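Local coordinates for histidinol-phosphatase (Listeria monocytogenes serotype 4b str. H7858, PDB 6NLR), which probably hydrolyses histidinol phosphate to histidinol in histidine biosynthesis, using a trinuclear metal centre of the PHP family, at residues F152-K164 and F199-L213. Residues are numbered along the deposited sequence; the frame is centred on the assembly and turned at random.
Sequences FEQAQLAYLEGVK and FSEEVMEKFRVILAL
Leu160 lays both methyls over one face of the Phe207 ring: CD1 makes a CH-pi contact 4.0 Å from the Phe207 centroid, 17° off the ring normal, and CD2 rests on the CE1-CZ side. Phe207 also touches Ile242 of helix 240-248. The Gln156 amide stands steeply to the Phe199 ring, planes 75° apart, with NE2 3.6 Å from Phe199 CE1; that NE2 is hydrogen-bonded to Gln186, while Gln156 OE1 accepts a hydrogen bond from a water that in turn accepts from Ser200 N. At the edge of Phe199, in its plane, lies SE of Met204, a selenomethionine. The Glu153 carboxylate receives the Ser200 hydroxyl from above its plane, OG to OE2 2.6 Å, reached by a fully extended chain with CG anti to the backbone N. Ser200 OG in turn accepts from Val203 N, N-capping helix 201-217. The axes of segments 152-164 and 201-213, both within the PHP domain of the TIM-barrel clan, run almost parallel, 11° apart in direction, with a closest approach of 10.1 Å, and the helices pack knobs-into-holes: Leu160 sits among Val203, Lys206, Phe207 and Ile210, Val203 among Glu153, Gln156, Leu157 and Leu160. Lys206, bent at chi2 and chi4, curls across to Leu157 O (NZ to O 3.2 Å), which also accepts from Glu161 N on the opposite face of its carbonyl plane; a long salt bridge leads from NZ to Glu161 OE1. Farther along, Ile210 CD1 meets Leu160 CD2 and Val163 CG1, and Lys164 runs its CE alongside Val209 CG1 at 3.6 Å before NZ pairs with Glu168.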
loop_
_atom_site.group_PDB
_atom_site.type_symbol
_atom_site.label_atom_id
_atom_site.label_comp_id
_atom_site.label_asym_id
_atom_site.label_seq_id
_atom_site.Cartn_x
_atom_site.Cartn_y
_atom_site.Cartn_z
ATOM N N PHE A 152 19.844 -3.699 -7.855
ATOM C CA PHE A 152 18.832 -3.760 -6.776
ATOM C C PHE A 152 18.865 -2.458 -5.981
ATOM O O PHE A 152 17.785 -1.899 -5.706
ATOM C CB PHE A 152 19.025 -4.985 -5.886
ATOM C CG PHE A 152 17.866 -5.192 -4.948
ATOM C CD1 PHE A 152 16.744 -5.889 -5.366
ATOM C CD2 PHE A 152 17.882 -4.645 -3.668
ATOM C CE1 PHE A 152 15.674 -6.069 -4.499
ATOM C CE2 PHE A 152 16.822 -4.832 -2.805
ATOM C CZ PHE A 152 15.708 -5.521 -3.224
ATOM N N GLU A 153 20.059 -1.967 -5.654
ATOM C CA GLU A 153 20.210 -0.732 -4.840
ATOM C C GLU A 153 19.696 0.478 -5.640
ATOM O O GLU A 153 19.003 1.357 -5.061
ATOM C CB GLU A 153 21.659 -0.533 -4.384
ATOM C CG GLU A 153 21.802 0.745 -3.590
ATOM C CD GLU A 153 23.184 1.139 -3.124
ATOM O OE1 GLU A 153 24.124 0.359 -3.359
ATOM O OE2 GLU A 153 23.295 2.224 -2.485
ATOM N N GLN A 154 20.067 0.566 -6.915
ATOM C CA GLN A 154 19.604 1.679 -7.786
ATOM C C GLN A 154 18.062 1.659 -7.847
ATOM O O GLN A 154 17.453 2.734 -7.825
ATOM C CB GLN A 154 20.247 1.584 -9.163
ATOM C CG GLN A 154 21.749 1.858 -9.159
ATOM C CD GLN A 154 22.567 0.588 -9.110
ATOM O OE1 GLN A 154 22.198 -0.397 -8.490
ATOM N NE2 GLN A 154 23.691 0.571 -9.805
ATOM N N ALA A 155 17.451 0.472 -7.893
ATOM C CA ALA A 155 15.982 0.292 -7.861
ATOM C C ALA A 155 15.422 0.786 -6.525
ATOM O O ALA A 155 14.369 1.479 -6.565
ATOM C CB ALA A 155 15.601 -1.142 -8.121
ATOM N N GLN A 156 16.098 0.471 -5.404
ATOM C CA GLN A 156 15.683 0.933 -4.055
ATOM C C GLN A 156 15.632 2.468 -4.075
ATOM O O GLN A 156 14.647 3.065 -3.583
ATOM C CB GLN A 156 16.654 0.508 -2.948
ATOM C CG GLN A 156 16.600 -0.955 -2.578
ATOM C CD GLN A 156 17.703 -1.343 -1.622
ATOM O OE1 GLN A 156 18.873 -1.033 -1.833
ATOM N NE2 GLN A 156 17.341 -2.042 -0.561
ATOM N N LEU A 157 16.681 3.088 -4.604
ATOM C CA LEU A 157 16.808 4.563 -4.527
ATOM C C LEU A 157 15.770 5.214 -5.455
ATOM O O LEU A 157 15.194 6.251 -5.059
ATOM C CB LEU A 157 18.245 4.965 -4.868
ATOM C CG LEU A 157 19.262 4.564 -3.808
ATOM C CD1 LEU A 157 20.679 4.661 -4.319
ATOM C CD2 LEU A 157 19.068 5.422 -2.589
ATOM N N ALA A 158 15.499 4.626 -6.627
ATOM C CA ALA A 158 14.448 5.158 -7.530
ATOM C C ALA A 158 13.070 5.022 -6.852
ATOM O O ALA A 158 12.247 5.954 -6.908
ATOM C CB ALA A 158 14.492 4.443 -8.831
ATOM N N TYR A 159 12.838 3.896 -6.198
ATOM C CA TYR A 159 11.582 3.621 -5.449
ATOM C C TYR A 159 11.401 4.671 -4.348
ATOM O O TYR A 159 10.300 5.300 -4.255
ATOM C CB TYR A 159 11.604 2.196 -4.898
ATOM C CG TYR A 159 10.536 1.952 -3.872
ATOM C CD1 TYR A 159 9.216 1.709 -4.262
ATOM C CD2 TYR A 159 10.828 2.016 -2.517
ATOM C CE1 TYR A 159 8.220 1.525 -3.319
ATOM C CE2 TYR A 159 9.849 1.795 -1.570
ATOM C CZ TYR A 159 8.539 1.571 -1.964
ATOM O OH TYR A 159 7.577 1.379 -1.003
ATOM N N LEU A 160 12.438 4.885 -3.537
ATOM C CA LEU A 160 12.341 5.837 -2.401
ATOM C C LEU A 160 12.158 7.269 -2.926
ATOM O O LEU A 160 11.479 8.050 -2.234
ATOM C CB LEU A 160 13.558 5.695 -1.488
ATOM C CG LEU A 160 13.632 4.366 -0.750
ATOM C CD1 LEU A 160 14.909 4.269 0.064
ATOM C CD2 LEU A 160 12.437 4.178 0.150
ATOM N N GLU A 161 12.725 7.619 -4.080
ATOM C CA GLU A 161 12.487 8.954 -4.682
ATOM C C GLU A 161 10.985 9.083 -4.987
ATOM O O GLU A 161 10.413 10.156 -4.714
ATOM C CB GLU A 161 13.336 9.182 -5.933
ATOM C CG GLU A 161 13.029 10.505 -6.636
ATOM C CD GLU A 161 13.193 11.756 -5.769
ATOM O OE1 GLU A 161 14.095 11.755 -4.870
ATOM O OE2 GLU A 161 12.408 12.726 -5.966
ATOM N N GLY A 162 10.353 8.018 -5.517
ATOM C CA GLY A 162 8.899 7.981 -5.774
ATOM C C GLY A 162 8.098 8.164 -4.489
ATOM O O GLY A 162 7.086 8.902 -4.498
ATOM N N VAL A 163 8.501 7.484 -3.422
ATOM C CA VAL A 163 7.829 7.571 -2.090
ATOM C C VAL A 163 7.906 9.023 -1.610
ATOM O O VAL A 163 6.886 9.568 -1.203
ATOM C CB VAL A 163 8.455 6.596 -1.075
ATOM C CG1 VAL A 163 7.908 6.829 0.327
ATOM C CG2 VAL A 163 8.254 5.144 -1.518
ATOM N N LYS A 164 9.088 9.631 -1.697
ATOM C CA LYS A 164 9.329 11.033 -1.298
ATOM C C LYS A 164 8.388 11.952 -2.093
ATOM O O LYS A 164 7.752 12.828 -1.484
ATOM C CB LYS A 164 10.807 11.372 -1.495
ATOM C CG LYS A 164 11.201 12.798 -1.130
ATOM C CD LYS A 164 12.697 12.998 -1.199
ATOM C CE LYS A 164 13.139 14.388 -0.788
ATOM N NZ LYS A 164 12.894 15.368 -1.869
ATOM N N PHE A 199 21.193 -2.542 3.972
ATOM C CA PHE A 199 20.848 -1.214 3.378
ATOM C C PHE A 199 22.109 -0.343 3.340
ATOM O O PHE A 199 22.744 -0.187 4.378
ATOM C CB PHE A 199 19.730 -0.508 4.157
ATOM C CG PHE A 199 18.351 -1.082 3.976
ATOM C CD1 PHE A 199 18.092 -2.088 3.051
ATOM C CD2 PHE A 199 17.293 -0.615 4.734
ATOM C CE1 PHE A 199 16.812 -2.619 2.903
ATOM C CE2 PHE A 199 16.015 -1.125 4.567
ATOM C CZ PHE A 199 15.780 -2.130 3.664
ATOM N N SER A 200 22.455 0.188 2.169
ATOM C CA SER A 200 23.621 1.084 1.967
ATOM C C SER A 200 23.383 2.395 2.728
ATOM O O SER A 200 22.207 2.694 3.088
ATOM C CB SER A 200 23.812 1.378 0.506
ATOM O OG SER A 200 22.752 2.211 0.067
ATOM N N GLU A 201 24.446 3.154 2.953
ATOM C CA GLU A 201 24.369 4.441 3.682
ATOM C C GLU A 201 23.450 5.386 2.904
ATOM O O GLU A 201 22.653 6.091 3.546
ATOM C CB GLU A 201 25.772 5.018 3.878
ATOM C CG GLU A 201 25.774 6.307 4.673
ATOM C CD GLU A 201 24.869 6.283 5.902
ATOM O OE1 GLU A 201 25.111 5.417 6.781
ATOM O OE2 GLU A 201 23.868 7.079 5.931
ATOM N N GLU A 202 23.531 5.378 1.581
ATOM C CA GLU A 202 22.688 6.236 0.716
ATOM C C GLU A 202 21.206 5.862 0.888
ATOM O O GLU A 202 20.359 6.776 0.994
ATOM C CB GLU A 202 23.115 6.131 -0.750
ATOM C CG GLU A 202 22.469 7.221 -1.595
ATOM C CD GLU A 202 22.904 7.276 -3.053
ATOM O OE1 GLU A 202 23.842 6.540 -3.423
ATOM O OE2 GLU A 202 22.288 8.045 -3.813
ATOM N N VAL A 203 20.874 4.569 0.900
ATOM C CA VAL A 203 19.454 4.139 1.121
ATOM C C VAL A 203 19.006 4.628 2.500
ATOM O O VAL A 203 17.899 5.160 2.644
ATOM C CB VAL A 203 19.307 2.623 0.941
ATOM C CG1 VAL A 203 18.027 2.080 1.558
ATOM C CG2 VAL A 203 19.427 2.244 -0.530
HETATM N N MSE A 204 19.888 4.492 3.501
HETATM C CA MSE A 204 19.536 4.860 4.861
HETATM C C MSE A 204 19.272 6.365 4.969
HETATM O O MSE A 204 18.343 6.775 5.665
HETATM C CB MSE A 204 20.626 4.447 5.852
HETATM C CG MSE A 204 20.608 2.980 6.228
HETATM SE SE MSE A 204 18.793 2.336 6.745
HETATM C CE MSE A 204 18.194 3.638 8.086
ATOM N N GLU A 205 20.094 7.164 4.285
ATOM C CA GLU A 205 19.948 8.615 4.284
ATOM C C GLU A 205 18.614 9.008 3.626
ATOM O O GLU A 205 17.913 9.895 4.158
ATOM C CB GLU A 205 21.128 9.270 3.556
ATOM C CG GLU A 205 21.058 10.790 3.491
ATOM C CD GLU A 205 20.898 11.528 4.825
ATOM O OE1 GLU A 205 21.303 10.974 5.876
ATOM O OE2 GLU A 205 20.371 12.664 4.822
ATOM N N LYS A 206 18.254 8.331 2.536
ATOM C CA LYS A 206 16.973 8.561 1.834
ATOM C C LYS A 206 15.809 8.238 2.781
ATOM O O LYS A 206 14.819 9.005 2.783
ATOM C CB LYS A 206 16.916 7.756 0.536
ATOM C CG LYS A 206 17.029 8.591 -0.734
ATOM C CD LYS A 206 15.715 9.226 -1.188
ATOM C CE LYS A 206 15.749 9.747 -2.618
ATOM N NZ LYS A 206 16.387 8.769 -3.551
ATOM N N PHE A 207 15.882 7.146 3.548
ATOM C CA PHE A 207 14.839 6.818 4.551
ATOM C C PHE A 207 14.761 7.945 5.605
ATOM O O PHE A 207 13.650 8.323 5.988
ATOM C CB PHE A 207 15.072 5.450 5.178
ATOM C CG PHE A 207 14.437 4.300 4.438
ATOM C CD1 PHE A 207 13.058 4.211 4.292
ATOM C CD2 PHE A 207 15.217 3.263 3.950
ATOM C CE1 PHE A 207 12.467 3.119 3.667
ATOM C CE2 PHE A 207 14.632 2.175 3.319
ATOM C CZ PHE A 207 13.256 2.102 3.176
ATOM N N ARG A 208 15.890 8.489 6.044
ATOM C CA ARG A 208 15.900 9.538 7.103
ATOM C C ARG A 208 15.194 10.785 6.562
ATOM O O ARG A 208 14.381 11.365 7.304
ATOM C CB ARG A 208 17.321 9.862 7.573
ATOM C CG ARG A 208 17.864 8.810 8.532
ATOM C CD ARG A 208 19.089 9.227 9.327
ATOM N NE ARG A 208 20.199 9.448 8.410
ATOM C CZ ARG A 208 21.095 8.528 8.037
ATOM N NH1 ARG A 208 21.050 7.289 8.499
ATOM N NH2 ARG A 208 22.046 8.856 7.177
ATOM N N VAL A 209 15.478 11.147 5.309
ATOM C CA VAL A 209 14.860 12.333 4.647
ATOM C C VAL A 209 13.348 12.088 4.572
ATOM O O VAL A 209 12.579 12.998 4.955
ATOM C CB VAL A 209 15.493 12.597 3.263
ATOM C CG1 VAL A 209 14.661 13.555 2.415
ATOM C CG2 VAL A 209 16.913 13.133 3.417
ATOM N N ILE A 210 12.936 10.897 4.118
ATOM C CA ILE A 210 11.494 10.522 3.992
ATOM C C ILE A 210 10.826 10.607 5.362
ATOM O O ILE A 210 9.726 11.212 5.432
ATOM C CB ILE A 210 11.331 9.131 3.350
ATOM C CG1 ILE A 210 11.572 9.194 1.840
ATOM C CG2 ILE A 210 9.988 8.510 3.684
ATOM C CD1 ILE A 210 11.770 7.831 1.223
ATOM N N LEU A 211 11.453 10.080 6.423
ATOM C CA LEU A 211 10.783 10.061 7.755
ATOM C C LEU A 211 10.663 11.491 8.298
ATOM O O LEU A 211 9.590 11.789 8.863
ATOM C CB LEU A 211 11.527 9.141 8.723
ATOM C CG LEU A 211 11.472 7.659 8.338
ATOM C CD1 LEU A 211 12.280 6.831 9.312
ATOM C CD2 LEU A 211 10.022 7.156 8.265
ATOM N N ALA A 212 11.684 12.337 8.131
ATOM C CA ALA A 212 11.650 13.749 8.591
ATOM C C ALA A 212 10.456 14.447 7.925
ATOM O O ALA A 212 9.734 15.200 8.626
ATOM C CB ALA A 212 12.953 14.476 8.294
ATOM N N LEU A 213 10.211 14.161 6.648
ATOM C CA LEU A 213 9.149 14.822 5.854
ATOM C C LEU A 213 7.769 14.289 6.280
ATOM O O LEU A 213 6.832 15.094 6.465
ATOM C CB LEU A 213 9.470 14.570 4.384
ATOM C CG LEU A 213 8.720 15.430 3.383
ATOM C CD1 LEU A 213 8.996 16.917 3.620
ATOM C CD2 LEU A 213 9.110 15.000 1.983
HETATM O O HOH W 1 20.983 -1.080 -0.119
#